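Local coordinates for specific mitochondrial acyl carrier protein (Toxoplasma, PDB 3CE7), which probably acts as an acyl carrier in mitochondrial fatty acid biosynthesis, as related acyl carrier proteins do, at residues A19-I24 against E88-V93; K30-G35 against E45-R50; S41-E46 against N82-Q87; F71-P76 against S95-A100. All coordinates share one frame; numbering follows the deposited sequence. Where two conformers were deposited one is given.

In the fold
Helix 86-98 ties together three of the four contacts of this acyl carrier protein. Contact 1 packs its middle against helix 17-29; contact 3 fixes its N-terminal end to the long loop before helix 57-71, and contact 4 joins its C-terminal end to the turn after helix 57-71. The centres of contacts 3 and 4 lie about 12 Å and about 11 Å from that of contact 1, and both touch it: Ile24 CG2 packs on Leu86 CD2, Val93 CG1 on Phe71 CG. Contact 2 folds the long loop on itself and shares Glu45 and Glu46 with contact 3. It lies across the chain's centre from contact 4, about 26 Å between contact centres.

Contact 1: A19-I24 against E88-V93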
loop_
_atom_site.group_PDB
_atom_site.type_symbol
_atom_site.label_atom_id
_atom_site.label_comp_id
_atom_site.label_asym_id
_atom_site.label_seq_id
_atom_site.Cartn_x
_atom_site.Cartn_y
_atom_site.Cartn_z
ATOM N N ALA A 19 11.488 -2.918 -6.199
ATOM C CA ALA A 19 10.681 -4.119 -6.423
ATOM C C ALA A 19 9.415 -4.096 -5.573
ATOM O O ALA A 19 8.321 -4.396 -6.068
ATOM C CB ALA A 19 11.509 -5.370 -6.140
ATOM N N VAL A 20 9.568 -3.718 -4.305
ATOM C CA VAL A 20 8.435 -3.664 -3.384
ATOM C C VAL A 20 7.440 -2.582 -3.831
ATOM O O VAL A 20 6.223 -2.795 -3.777
ATOM C CB VAL A 20 8.909 -3.452 -1.925
ATOM C CG1 VAL A 20 7.738 -3.168 -1.002
ATOM C CG2 VAL A 20 9.670 -4.673 -1.435
ATOM N N THR A 21 7.947 -1.429 -4.262
ATOM C CA THR A 21 7.055 -0.355 -4.704
ATOM C C THR A 21 6.265 -0.772 -5.951
ATOM O O THR A 21 5.039 -0.636 -5.995
ATOM C CB THR A 21 7.803 0.972 -4.955
ATOM O OG1 THR A 21 8.491 1.380 -3.760
ATOM C CG2 THR A 21 6.797 2.059 -5.325
ATOM N N ASN A 22 6.956 -1.326 -6.941
ATOM C CA ASN A 22 6.282 -1.841 -8.137
ATOM C C ASN A 22 5.200 -2.867 -7.783
ATOM O O ASN A 22 4.087 -2.810 -8.309
ATOM C CB ASN A 22 7.299 -2.420 -9.136
ATOM C CG ASN A 22 8.040 -1.336 -9.905
ATOM O OD1 ASN A 22 7.544 -0.220 -10.040
ATOM N ND2 ASN A 22 9.236 -1.659 -10.405
ATOM N N TYR A 23 5.513 -3.782 -6.862
ATOM C CA TYR A 23 4.565 -4.807 -6.456
ATOM C C TYR A 23 3.327 -4.200 -5.800
ATOM O O TYR A 23 2.177 -4.570 -6.108
ATOM C CB TYR A 23 5.230 -5.803 -5.499
ATOM C CG TYR A 23 4.525 -7.134 -5.502
ATOM C CD1 TYR A 23 4.861 -8.106 -6.444
ATOM C CD2 TYR A 23 3.498 -7.405 -4.599
ATOM C CE1 TYR A 23 4.209 -9.325 -6.482
ATOM C CE2 TYR A 23 2.833 -8.638 -4.628
ATOM C CZ TYR A 23 3.200 -9.583 -5.579
ATOM O OH TYR A 23 2.568 -10.815 -5.640
ATOM N N ILE A 24 3.564 -3.250 -4.904
ATOM C CA ILE A 24 2.491 -2.619 -4.148
ATOM C C ILE A 24 1.586 -1.777 -5.056
ATOM O O ILE A 24 0.373 -1.767 -4.876
ATOM C CB ILE A 24 3.065 -1.843 -2.948
ATOM C CG1 ILE A 24 3.499 -2.857 -1.880
ATOM C CG2 ILE A 24 2.071 -0.806 -2.418
ATOM C CD1 ILE A 24 4.137 -2.281 -0.636
ATOM N N GLU A 88 4.658 5.479 0.900
ATOM C CA GLU A 88 4.812 5.355 2.352
ATOM C C GLU A 88 4.675 3.903 2.810
ATOM O O GLU A 88 5.404 3.442 3.691
ATOM C CB GLU A 88 3.772 6.220 3.053
ATOM C CG GLU A 88 4.048 7.719 2.914
ATOM C CD GLU A 88 2.889 8.567 3.396
ATOM O OE1 GLU A 88 1.768 8.035 3.493
ATOM O OE2 GLU A 88 3.091 9.775 3.666
ATOM N N ILE A 89 3.721 3.192 2.207
ATOM C CA ILE A 89 3.486 1.802 2.567
ATOM C C ILE A 89 4.690 0.949 2.167
ATOM O O ILE A 89 5.200 0.160 2.988
ATOM C CB ILE A 89 2.178 1.260 1.973
ATOM C CG1 ILE A 89 1.010 2.137 2.443
ATOM C CG2 ILE A 89 1.963 -0.201 2.429
ATOM C CD1 ILE A 89 -0.367 1.710 1.935
ATOM N N ALA A 90 5.144 1.112 0.920
ATOM C CA ALA A 90 6.338 0.404 0.436
ATOM C C ALA A 90 7.548 0.693 1.329
ATOM O O ALA A 90 8.281 -0.217 1.717
ATOM C CB ALA A 90 6.635 0.772 -1.002
ATOM N N ASP A 91 7.739 1.967 1.669
ATOM C CA ASP A 91 8.834 2.354 2.553
ATOM C C ASP A 91 8.749 1.633 3.907
ATOM O O ASP A 91 9.772 1.201 4.457
ATOM C CB ASP A 91 8.845 3.868 2.771
ATOM C CG ASP A 91 9.283 4.660 1.535
ATOM O OD1 ASP A 91 9.741 4.087 0.533
ATOM O OD2 ASP A 91 9.146 5.902 1.574
ATOM N N PHE A 92 7.535 1.527 4.457
ATOM C CA PHE A 92 7.370 0.877 5.757
ATOM C C PHE A 92 7.707 -0.613 5.655
ATOM O O PHE A 92 8.378 -1.184 6.532
ATOM C CB PHE A 92 5.954 1.056 6.297
ATOM C CG PHE A 92 5.793 0.531 7.690
ATOM C CD1 PHE A 92 6.295 1.241 8.772
ATOM C CD2 PHE A 92 5.191 -0.712 7.921
ATOM C CE1 PHE A 92 6.168 0.748 10.080
ATOM C CE2 PHE A 92 5.057 -1.209 9.222
ATOM C CZ PHE A 92 5.550 -0.485 10.294
ATOM N N VAL A 93 7.261 -1.240 4.571
ATOM C CA VAL A 93 7.536 -2.665 4.370
ATOM C C VAL A 93 9.046 -2.891 4.325
ATOM O O VAL A 93 9.578 -3.753 5.037
ATOM C CB VAL A 93 6.872 -3.198 3.086
ATOM C CG1 VAL A 93 7.421 -4.574 2.730
ATOM C CG2 VAL A 93 5.365 -3.255 3.263
#
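With chi1 at 171°, Val20 turns CG1 opposite its own backbone N, and this methyl reaches between Ala90 and Val93 of the facing helix. Ile24 gets there by a different route: CG1 leaves anti to the carbonyl carbon, the chain then runs straight (chi2 178°), and CD1 is carried forward over the backbone of Ala90. The evidence for close packing is that Ile24 CD1 stands 3.6 Å from Ala90 CA. The same terminal methyl is flanked by Val93 CG2 at 4.2 Å and, one residue before Ala90, by Ile89 CG2 at 4.3 Å. Val20 CG1 meets Val93 CG1 at 4.0 Å, the two valines crossing obliquely, and it also lies 4.1 Å from Ala90 CB.

These residues join helix 17-29 to helix 86-98 in the helical bundle of the acyl carrier protein fold. The short segments run roughly antiparallel but strongly tilted, at 134°, with axes 9.0 Å apart at closest approach. The spacing is consistent with the small side chain of Ala90, whose methyl points at the partner helix where the CA atoms come nearest. Thr21 lies opposite, and its OG1 approaches Ala90 CB to 3.4 Å. That hydroxyl is not left without polar company in the buried interface, since it hydrogen-bonds to Ile17 O one turn earlier and probably accepts from Gln87 NE2 near the start of the other helix. Helix 57-71 packs on the same apolar groups: Phe63 touches both Ile24 and Ile89, while Val67 and Phe71 lie against Val93.

Contact 2: K30-G35 against E45-R50; sequences KFLQKG and EELRTR
Leu32 and Thr49 face each other as a single beta bridge, their CA atoms 4.0 Å apart. Two backbone hydrogen bonds flank the pair, Gln33 N to Arg48 O at 3.0 Å, almost straight at 174°, and Arg50 N to Phe31 O, more bent at 150°. This is the pattern of an antiparallel non-hydrogen-bonded pair, although the touching parts of the two segments run at 97° to each other end to end, and the bridge is a single one. Between them Thr49 CA and Leu32 CA direct CA-H...O contacts at Phe31 O and Arg48 O.

Side-chain polar contact comes from Arg50, whose chain bends at chi2 and folds back along the 30-33 backbone. NE gives a weak bond to Leu32 O at 3.1 Å, the oxygen lying at the guanidinium edge. Water 1 donates to the same oxygen and weakly accepts from Arg50 NH2.

Apolar contact is between Leu32 and Leu47: Leu32 CD2 is 4.0 Å from Leu47 CB, and the CD1 methyls of the two meet at 4.2 Å.

Both segments belong to the long loop joining helix 17-29 to helix 57-71. Leu32 and Leu47 both rest on Val38 within it, and Phe31 sets its ring edge-to-face with Phe63 of helix 57-71.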
loop_
_atom_site.group_PDB
_atom_site.type_symbol
_atom_site.label_atom_id
_atom_site.label_comp_id
_atom_site.label_asym_id
_atom_site.label_seq_id
_atom_site.Cartn_x
_atom_site.Cartn_y
_atom_site.Cartn_z
ATOM N N LYS A 30 -5.642 -3.451 -8.213
ATOM C CA LYS A 30 -6.745 -4.415 -8.140
ATOM C C LYS A 30 -7.946 -3.850 -7.374
ATOM O O LYS A 30 -9.080 -4.315 -7.543
ATOM C CB LYS A 30 -6.292 -5.735 -7.497
ATOM C CG LYS A 30 -4.984 -6.318 -8.033
ATOM C CD LYS A 30 -5.083 -6.802 -9.467
ATOM C CE LYS A 30 -3.883 -7.678 -9.824
ATOM N NZ LYS A 30 -3.601 -7.644 -11.286
ATOM N N PHE A 31 -7.700 -2.838 -6.543
ATOM C CA PHE A 31 -8.759 -2.184 -5.773
ATOM C C PHE A 31 -9.523 -1.158 -6.611
ATOM O O PHE A 31 -10.598 -0.702 -6.214
ATOM C CB PHE A 31 -8.172 -1.458 -4.564
ATOM C CG PHE A 31 -7.885 -2.344 -3.374
ATOM C CD1 PHE A 31 -6.960 -3.387 -3.461
ATOM C CD2 PHE A 31 -8.501 -2.090 -2.151
ATOM C CE1 PHE A 31 -6.680 -4.185 -2.352
ATOM C CE2 PHE A 31 -8.231 -2.883 -1.038
ATOM C CZ PHE A 31 -7.311 -3.937 -1.147
ATOM N N LEU A 32 -8.964 -0.785 -7.759
ATOM C CA LEU A 32 -9.400 0.437 -8.425
ATOM C C LEU A 32 -10.316 0.222 -9.616
ATOM O O LEU A 32 -10.347 -0.848 -10.230
ATOM C CB LEU A 32 -8.188 1.284 -8.846
ATOM C CG LEU A 32 -7.191 1.641 -7.734
ATOM C CD1 LEU A 32 -6.063 2.522 -8.278
ATOM C CD2 LEU A 32 -7.873 2.298 -6.554
ATOM N N GLN A 33 -11.066 1.274 -9.921
ATOM C CA GLN A 33 -11.911 1.312 -11.102
ATOM C C GLN A 33 -11.018 1.190 -12.330
ATOM O O GLN A 33 -9.915 1.744 -12.360
ATOM C CB GLN A 33 -12.712 2.624 -11.128
ATOM C CG GLN A 33 -13.692 2.787 -12.296
ATOM C CD GLN A 33 -14.772 1.709 -12.334
ATOM O OE1 GLN A 33 -14.939 1.024 -13.342
ATOM N NE2 GLN A 33 -15.499 1.548 -11.231
ATOM N N LYS A 34 -11.490 0.461 -13.341
ATOM C CA LYS A 34 -10.731 0.255 -14.574
ATOM C C LYS A 34 -10.284 1.582 -15.172
ATOM O O LYS A 34 -11.063 2.542 -15.224
ATOM C CB LYS A 34 -11.560 -0.518 -15.598
ATOM N N GLY A 35 -9.023 1.640 -15.589
ATOM C CA GLY A 35 -8.455 2.853 -16.179
ATOM C C GLY A 35 -7.985 3.916 -15.196
ATOM O O GLY A 35 -7.332 4.880 -15.601
ATOM N N GLU A 45 -6.636 8.755 -1.071
ATOM C CA GLU A 45 -8.000 9.263 -0.909
ATOM C C GLU A 45 -8.568 9.964 -2.144
ATOM O O GLU A 45 -9.762 10.300 -2.181
ATOM C CB GLU A 45 -8.087 10.174 0.319
ATOM C CG GLU A 45 -8.824 9.563 1.508
ATOM C CD GLU A 45 -8.058 8.471 2.246
ATOM O OE1 GLU A 45 -8.704 7.748 3.033
ATOM O OE2 GLU A 45 -6.825 8.337 2.068
ATOM N N GLU A 46 -7.726 10.168 -3.153
ATOM C CA GLU A 46 -8.159 10.791 -4.402
ATOM C C GLU A 46 -8.475 9.752 -5.497
ATOM O O GLU A 46 -8.986 10.097 -6.566
ATOM C CB GLU A 46 -7.147 11.877 -4.829
ATOM C CG GLU A 46 -7.213 13.112 -3.894
ATOM C CD GLU A 46 -5.959 14.011 -3.869
ATOM O OE1 GLU A 46 -5.075 13.894 -4.745
ATOM O OE2 GLU A 46 -5.872 14.859 -2.948
ATOM N N LEU A 47 -8.226 8.476 -5.191
ATOM C CA LEU A 47 -8.393 7.374 -6.134
ATOM C C LEU A 47 -9.810 6.809 -6.123
ATOM O O LEU A 47 -10.411 6.675 -5.068
ATOM C CB LEU A 47 -7.420 6.236 -5.801
ATOM C CG LEU A 47 -5.919 6.538 -5.872
ATOM C CD1 LEU A 47 -5.116 5.348 -5.333
ATOM C CD2 LEU A 47 -5.487 6.904 -7.293
ATOM N N ARG A 48 -10.311 6.451 -7.303
ATOM C CA ARG A 48 -11.631 5.837 -7.421
ATOM C C ARG A 48 -11.538 4.315 -7.393
ATOM O O ARG A 48 -10.810 3.710 -8.190
ATOM C CB ARG A 48 -12.332 6.311 -8.694
ATOM C CG ARG A 48 -13.827 6.036 -8.691
ATOM C CD ARG A 48 -14.557 6.963 -9.656
ATOM N NE ARG A 48 -14.486 8.363 -9.245
ATOM C CZ ARG A 48 -15.317 8.947 -8.383
ATOM N NH1 ARG A 48 -15.156 10.227 -8.084
ATOM N NH2 ARG A 48 -16.300 8.258 -7.809
ATOM N N THR A 49 -12.296 3.707 -6.483
ATOM C CA THR A 49 -12.292 2.249 -6.305
ATOM C C THR A 49 -13.324 1.557 -7.200
ATOM O O THR A 49 -14.113 2.223 -7.876
ATOM C CB THR A 49 -12.543 1.863 -4.834
ATOM O OG1 THR A 49 -13.896 2.185 -4.472
ATOM C CG2 THR A 49 -11.573 2.591 -3.907
ATOM N N ARG A 50 -13.307 0.222 -7.198
ATOM C CA ARG A 50 -14.243 -0.600 -7.981
ATOM C C ARG A 50 -15.700 -0.251 -7.695
ATOM O O ARG A 50 -16.587 -0.526 -8.511
ATOM C CB ARG A 50 -14.034 -2.087 -7.674
ATOM C CG ARG A 50 -12.675 -2.649 -8.060
ATOM C CD ARG A 50 -12.591 -2.992 -9.536
ATOM N NE ARG A 50 -11.377 -3.752 -9.832
ATOM C CZ ARG A 50 -11.349 -5.040 -10.173
ATOM N NH1 ARG A 50 -12.479 -5.737 -10.287
ATOM N NH2 ARG A 50 -10.186 -5.631 -10.414
HETATM O O HOH W 1 -8.625 -2.925 -11.476
#

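Contact 3: S41-E46 against N82-Q87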
loop_
_atom_site.group_PDB
_atom_site.type_symbol
_atom_site.label_atom_id
_atom_site.label_comp_id
_atom_site.label_asym_id
_atom_site.label_seq_id
_atom_site.Cartn_x
_atom_site.Cartn_y
_atom_site.Cartn_z
ATOM N N SER A 41 3.243 8.278 -5.504
ATOM C CA SER A 41 3.003 9.535 -4.795
ATOM C C SER A 41 1.533 9.982 -4.791
ATOM O O SER A 41 1.192 10.996 -4.166
ATOM C CB SER A 41 3.894 10.645 -5.353
ATOM O OG SER A 41 3.573 10.873 -6.708
ATOM N N SER A 42 0.671 9.223 -5.470
ATOM C CA SER A 42 -0.765 9.542 -5.504
ATOM C C SER A 42 -1.342 9.538 -4.088
ATOM O O SER A 42 -1.033 8.658 -3.293
ATOM C CB SER A 42 -1.545 8.533 -6.362
ATOM O OG SER A 42 -1.113 8.506 -7.709
ATOM N N LYS A 43 -2.167 10.531 -3.762
ATOM C CA LYS A 43 -2.915 10.484 -2.509
ATOM C C LYS A 43 -4.018 9.435 -2.643
ATOM O O LYS A 43 -4.893 9.550 -3.505
ATOM C CB LYS A 43 -3.492 11.864 -2.171
ATOM C CG LYS A 43 -2.419 12.879 -1.741
ATOM C CD LYS A 43 -2.057 12.722 -0.269
ATOM C CE LYS A 43 -0.867 13.595 0.120
ATOM N NZ LYS A 43 0.442 12.949 -0.196
ATOM N N LEU A 44 -3.953 8.391 -1.817
ATOM C CA LEU A 44 -4.906 7.284 -1.914
ATOM C C LEU A 44 -6.351 7.769 -1.923
ATOM O O LEU A 44 -7.158 7.284 -2.721
ATOM C CB LEU A 44 -4.706 6.291 -0.769
ATOM C CG LEU A 44 -3.397 5.500 -0.770
ATOM C CD1 LEU A 44 -3.227 4.778 0.557
ATOM C CD2 LEU A 44 -3.350 4.526 -1.928
ATOM N N GLU A 45 -6.636 8.755 -1.071
ATOM C CA GLU A 45 -8.000 9.263 -0.909
ATOM C C GLU A 45 -8.568 9.964 -2.144
ATOM O O GLU A 45 -9.762 10.300 -2.181
ATOM C CB GLU A 45 -8.087 10.174 0.319
ATOM C CG GLU A 45 -8.824 9.563 1.508
ATOM C CD GLU A 45 -8.058 8.471 2.246
ATOM O OE1 GLU A 45 -8.704 7.748 3.033
ATOM O OE2 GLU A 45 -6.825 8.337 2.068
ATOM N N GLU A 46 -7.726 10.168 -3.153
ATOM C CA GLU A 46 -8.159 10.791 -4.402
ATOM C C GLU A 46 -8.475 9.752 -5.497
ATOM O O GLU A 46 -8.986 10.097 -6.566
ATOM C CB GLU A 46 -7.147 11.877 -4.829
ATOM C CG GLU A 46 -7.213 13.112 -3.894
ATOM C CD GLU A 46 -5.959 14.011 -3.869
ATOM O OE1 GLU A 46 -5.075 13.894 -4.745
ATOM O OE2 GLU A 46 -5.872 14.859 -2.948
ATOM N N ASN A 82 -2.033 6.724 9.520
ATOM C CA ASN A 82 -1.352 7.885 8.948
ATOM C C ASN A 82 -0.810 7.698 7.526
ATOM O O ASN A 82 -0.178 8.602 6.978
ATOM C CB ASN A 82 -0.247 8.362 9.893
ATOM C CG ASN A 82 -0.797 9.121 11.085
ATOM O OD1 ASN A 82 -1.142 10.304 10.981
ATOM N ND2 ASN A 82 -0.886 8.445 12.223
ATOM N N PHE A 83 -1.071 6.539 6.922
ATOM C CA PHE A 83 -0.678 6.316 5.526
ATOM C C PHE A 83 -1.530 7.175 4.598
ATOM O O PHE A 83 -2.767 7.195 4.723
ATOM C CB PHE A 83 -0.895 4.860 5.111
ATOM C CG PHE A 83 0.182 3.899 5.569
ATOM C CD1 PHE A 83 1.526 4.280 5.676
ATOM C CD2 PHE A 83 -0.163 2.582 5.855
ATOM C CE1 PHE A 83 2.494 3.365 6.092
ATOM C CE2 PHE A 83 0.797 1.655 6.260
ATOM C CZ PHE A 83 2.129 2.037 6.374
ATOM N N GLN A 84 -0.879 7.847 3.648
ATOM C CA GLN A 84 -1.584 8.613 2.621
ATOM C C GLN A 84 -1.237 8.198 1.191
ATOM O O GLN A 84 -2.019 8.444 0.267
ATOM C CB GLN A 84 -1.347 10.111 2.791
ATOM C CG GLN A 84 -1.924 10.678 4.065
ATOM C CD GLN A 84 -1.646 12.151 4.176
ATOM O OE1 GLN A 84 -0.558 12.565 4.592
ATOM N NE2 GLN A 84 -2.626 12.965 3.788
ATOM N N THR A 85 -0.068 7.575 1.010
ATOM C CA THR A 85 0.392 7.168 -0.327
ATOM C C THR A 85 0.977 5.760 -0.324
ATOM O O THR A 85 1.379 5.234 0.734
ATOM C CB THR A 85 1.501 8.101 -0.883
ATOM O OG1 THR A 85 2.730 7.879 -0.164
ATOM C CG2 THR A 85 1.083 9.576 -0.804
ATOM N N LEU A 86 1.029 5.148 -1.505
ATOM C CA LEU A 86 1.649 3.824 -1.628
ATOM C C LEU A 86 3.151 3.858 -1.360
ATOM O O LEU A 86 3.704 2.885 -0.853
ATOM C CB LEU A 86 1.419 3.231 -3.014
ATOM C CG LEU A 86 -0.034 2.940 -3.373
ATOM C CD1 LEU A 86 -0.039 2.494 -4.804
ATOM C CD2 LEU A 86 -0.654 1.883 -2.429
ATOM N N GLN A 87 3.819 4.963 -1.701
ATOM C CA GLN A 87 5.245 5.046 -1.419
ATOM C C GLN A 87 5.509 4.881 0.072
ATOM O O GLN A 87 6.477 4.219 0.465
ATOM C CB GLN A 87 5.855 6.361 -1.904
ATOM C CG GLN A 87 7.368 6.348 -1.825
ATOM C CD GLN A 87 7.962 5.361 -2.797
ATOM O OE1 GLN A 87 7.940 5.587 -4.013
ATOM N NE2 GLN A 87 8.470 4.238 -2.277
HETATM O O HOH W 2 -0.151 6.197 -3.823
HETATM O O HOH W 3 -4.670 9.638 1.030
HETATM O O HOH W 4 -5.306 6.281 4.119
#
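Thr85, which touches Ser42 and Lys43, is the N-cap of helix 86-98, the last main helix of the acyl carrier protein bundle. It forms a capping box: its hydroxyl caps the backbone N of Glu88, and Glu88 OE1 returns a bond to Thr85 N. With chi1 at 72° the hydroxyl sits between backbone N and carbonyl carbon, leaving CG2 to face the loop that precedes helix 57-71. There the methyl lies 3.4 Å from Ser42 O and 3.5 Å from Lys43 NZ.

The direct polar link is Leu44 N to Gln84 O, 2.8 Å long and close to linear at 174°. The amide approaches nearly head-on to the carbonyl, with a C=O...N angle of 167°. Water 3 donates to the same oxygen at 3.0 Å and also accepts from the backbone N of Glu45. A second water joins the two backbones: water 2 accepts from Leu86 N at 2.8 Å and donates toward Ser42 O, one of several acceptors near it.

Away from these bonds the contact is largely aliphatic. Leu44 CD2 meets Leu86 CD2 at 3.8 Å, the side chains crossing at about a right angle, and Leu86 continues inward to Ile24, Val25 and Phe63. On the outer side the bent Lys43 chain lies across Gln84, CD to CB 4.1 Å.

Gln84 O, gripped by an amide and a water, is therefore well satisfied, and a first-turn amide of the helix, Leu86 N, is met by water 2; the direct hydrogen bond uses main-chain atoms only, while Leu44, Leu86 and Thr85 supply the packing.

Contact 4: F71-P76 against S95-A100; sequences FDVTVP and SERAKA
Val73 packs its CG1 methyl against Glu96 and Arg97, joining the turn that leaves helix 57-71 to the C-terminal end of helix 86-98 in the acyl carrier protein bundle. The tight part centres on that methyl, which is 3.6 Å from Arg97 CD and 3.9 Å from Glu96 CB. Arg97 CD also lies 3.5 Å from Phe71 O. Bends at chi2 (-55°) and chi3 (-61°) fold the arginine back across Val73 and bring its guanidinium to the carbonyls at and just after the end of helix 57-71. NH1 donates to Asp72 O at 3.0 Å, with the oxygen near the guanidinium plane at its edge; the bond is bent, 134° at the hydrogen. Asp72 is the first residue to leave helical geometry, with positive phi, and its carbonyl is the one the arginine bonds. The NE side of the same group is held by a salt bridge to Asp14 OD2, so the guanidinium is fixed from two directions and links the N-terminal loop to this corner. Inside, Phe71 continues the packing onto Val93.

The other side is looser and wet. Thr74 and Glu96 do not touch through their side chains; two waters bridge them. Water 5 accepts from Thr74 N and donates to Glu96 OE1. Water 6 donates to Thr74 O at 2.7 Å and to Glu96 OE1 at 2.8 Å. Both waters use OE1, while Lys99 NZ bonds Glu96 OE2 in a salt bridge on its syn side, 2.8 Å away.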
loop_
_atom_site.group_PDB
_atom_site.type_symbol
_atom_site.label_atom_id
_atom_site.label_comp_id
_atom_site.label_asym_id
_atom_site.label_seq_id
_atom_site.Cartn_x
_atom_site.Cartn_y
_atom_site.Cartn_z
ATOM N N PHE A 71 3.821 -9.683 2.712
ATOM C CA PHE A 71 5.204 -9.333 3.062
ATOM C C PHE A 71 5.644 -9.735 4.464
ATOM O O PHE A 71 6.807 -9.531 4.821
ATOM C CB PHE A 71 5.467 -7.831 2.835
ATOM C CG PHE A 71 5.436 -7.433 1.388
ATOM C CD1 PHE A 71 6.515 -7.721 0.543
ATOM C CD2 PHE A 71 4.321 -6.797 0.852
ATOM C CE1 PHE A 71 6.477 -7.374 -0.802
ATOM C CE2 PHE A 71 4.284 -6.444 -0.495
ATOM C CZ PHE A 71 5.361 -6.731 -1.318
ATOM N N ASP A 72 4.719 -10.301 5.240
ATOM C CA ASP A 72 5.011 -10.745 6.605
ATOM C C ASP A 72 5.580 -9.607 7.453
ATOM O O ASP A 72 6.676 -9.720 8.024
ATOM C CB ASP A 72 5.966 -11.950 6.598
ATOM C CG ASP A 72 5.357 -13.187 5.957
ATOM O OD1 ASP A 72 4.112 -13.312 5.925
ATOM O OD2 ASP A 72 6.133 -14.040 5.479
ATOM N N VAL A 73 4.842 -8.501 7.498
ATOM C CA VAL A 73 5.158 -7.383 8.383
ATOM C C VAL A 73 3.925 -7.082 9.226
ATOM O O VAL A 73 2.815 -7.458 8.849
ATOM C CB VAL A 73 5.606 -6.112 7.614
ATOM C CG1 VAL A 73 6.896 -6.379 6.856
ATOM C CG2 VAL A 73 4.504 -5.600 6.681
ATOM N N THR A 74 4.137 -6.428 10.366
ATOM C CA THR A 74 3.046 -5.955 11.215
ATOM C C THR A 74 3.001 -4.439 11.132
ATOM O O THR A 74 3.993 -3.766 11.423
ATOM C CB THR A 74 3.237 -6.374 12.690
ATOM O OG1 THR A 74 3.275 -7.802 12.764
ATOM C CG2 THR A 74 2.094 -5.859 13.550
ATOM N N VAL A 75 1.844 -3.919 10.730
ATOM C CA VAL A 75 1.630 -2.481 10.676
ATOM C C VAL A 75 0.770 -2.087 11.877
ATOM O O VAL A 75 -0.407 -2.441 11.929
ATOM C CB VAL A 75 0.936 -2.060 9.361
ATOM C CG1 VAL A 75 0.795 -0.541 9.286
ATOM C CG2 VAL A 75 1.710 -2.595 8.154
ATOM N N PRO A 76 1.360 -1.368 12.846
ATOM C CA PRO A 76 0.577 -0.836 13.972
ATOM C C PRO A 76 -0.518 0.128 13.513
ATOM O O PRO A 76 -0.368 0.799 12.491
ATOM C CB PRO A 76 1.616 -0.086 14.808
ATOM C CG PRO A 76 2.941 -0.630 14.381
ATOM C CD PRO A 76 2.792 -1.035 12.958
ATOM N N SER A 95 11.498 -0.976 5.366
ATOM C CA SER A 95 12.121 -0.642 6.649
ATOM C C SER A 95 11.955 -1.779 7.658
ATOM O O SER A 95 12.915 -2.136 8.351
ATOM C CB SER A 95 11.584 0.681 7.205
ATOM O OG SER A 95 10.223 0.581 7.557
ATOM N N GLU A 96 10.768 -2.375 7.711
ATOM C CA GLU A 96 10.533 -3.466 8.661
ATOM C C GLU A 96 11.351 -4.693 8.296
ATOM O O GLU A 96 11.969 -5.323 9.158
ATOM C CB GLU A 96 9.052 -3.809 8.754
ATOM C CG GLU A 96 8.241 -2.748 9.495
ATOM C CD GLU A 96 8.629 -2.635 10.964
ATOM O OE1 GLU A 96 8.379 -3.594 11.733
ATOM O OE2 GLU A 96 9.189 -1.590 11.346
ATOM N N ARG A 97 11.363 -5.030 7.013
ATOM C CA ARG A 97 12.079 -6.223 6.578
ATOM C C ARG A 97 13.593 -6.040 6.691
ATOM O O ARG A 97 14.318 -7.011 6.903
ATOM C CB ARG A 97 11.683 -6.605 5.151
ATOM C CG ARG A 97 10.218 -7.031 5.013
ATOM C CD ARG A 97 9.827 -8.172 5.963
ATOM N NE ARG A 97 10.605 -9.386 5.723
ATOM C CZ ARG A 97 10.361 -10.562 6.295
ATOM N NH1 ARG A 97 9.341 -10.704 7.138
ATOM N NH2 ARG A 97 11.129 -11.605 6.006
ATOM N N ALA A 98 14.060 -4.798 6.565
ATOM C CA ALA A 98 15.492 -4.504 6.578
ATOM C C ALA A 98 16.082 -4.484 7.983
ATOM O O ALA A 98 17.301 -4.542 8.140
ATOM C CB ALA A 98 15.770 -3.167 5.892
ATOM N N LYS A 99 15.226 -4.359 8.997
ATOM C CA LYS A 99 15.708 -4.206 10.369
ATOM C C LYS A 99 16.367 -5.480 10.856
ATOM O O LYS A 99 15.750 -6.543 10.810
ATOM C CB LYS A 99 14.548 -3.877 11.316
ATOM C CG LYS A 99 14.169 -2.428 11.363
ATOM C CD LYS A 99 12.915 -2.252 12.227
ATOM C CE LYS A 99 12.398 -0.827 12.163
ATOM N NZ LYS A 99 11.229 -0.657 13.087
ATOM N N ALA A 100 17.601 -5.369 11.345
ATOM C CA ALA A 100 18.251 -6.506 11.999
ATOM C C ALA A 100 17.561 -6.784 13.335
ATOM O O ALA A 100 17.326 -5.858 14.115
ATOM C CB ALA A 100 19.730 -6.216 12.211
HETATM O O HOH W 5 7.016 -6.150 11.079
HETATM O O HOH W 6 5.998 -3.548 13.248
#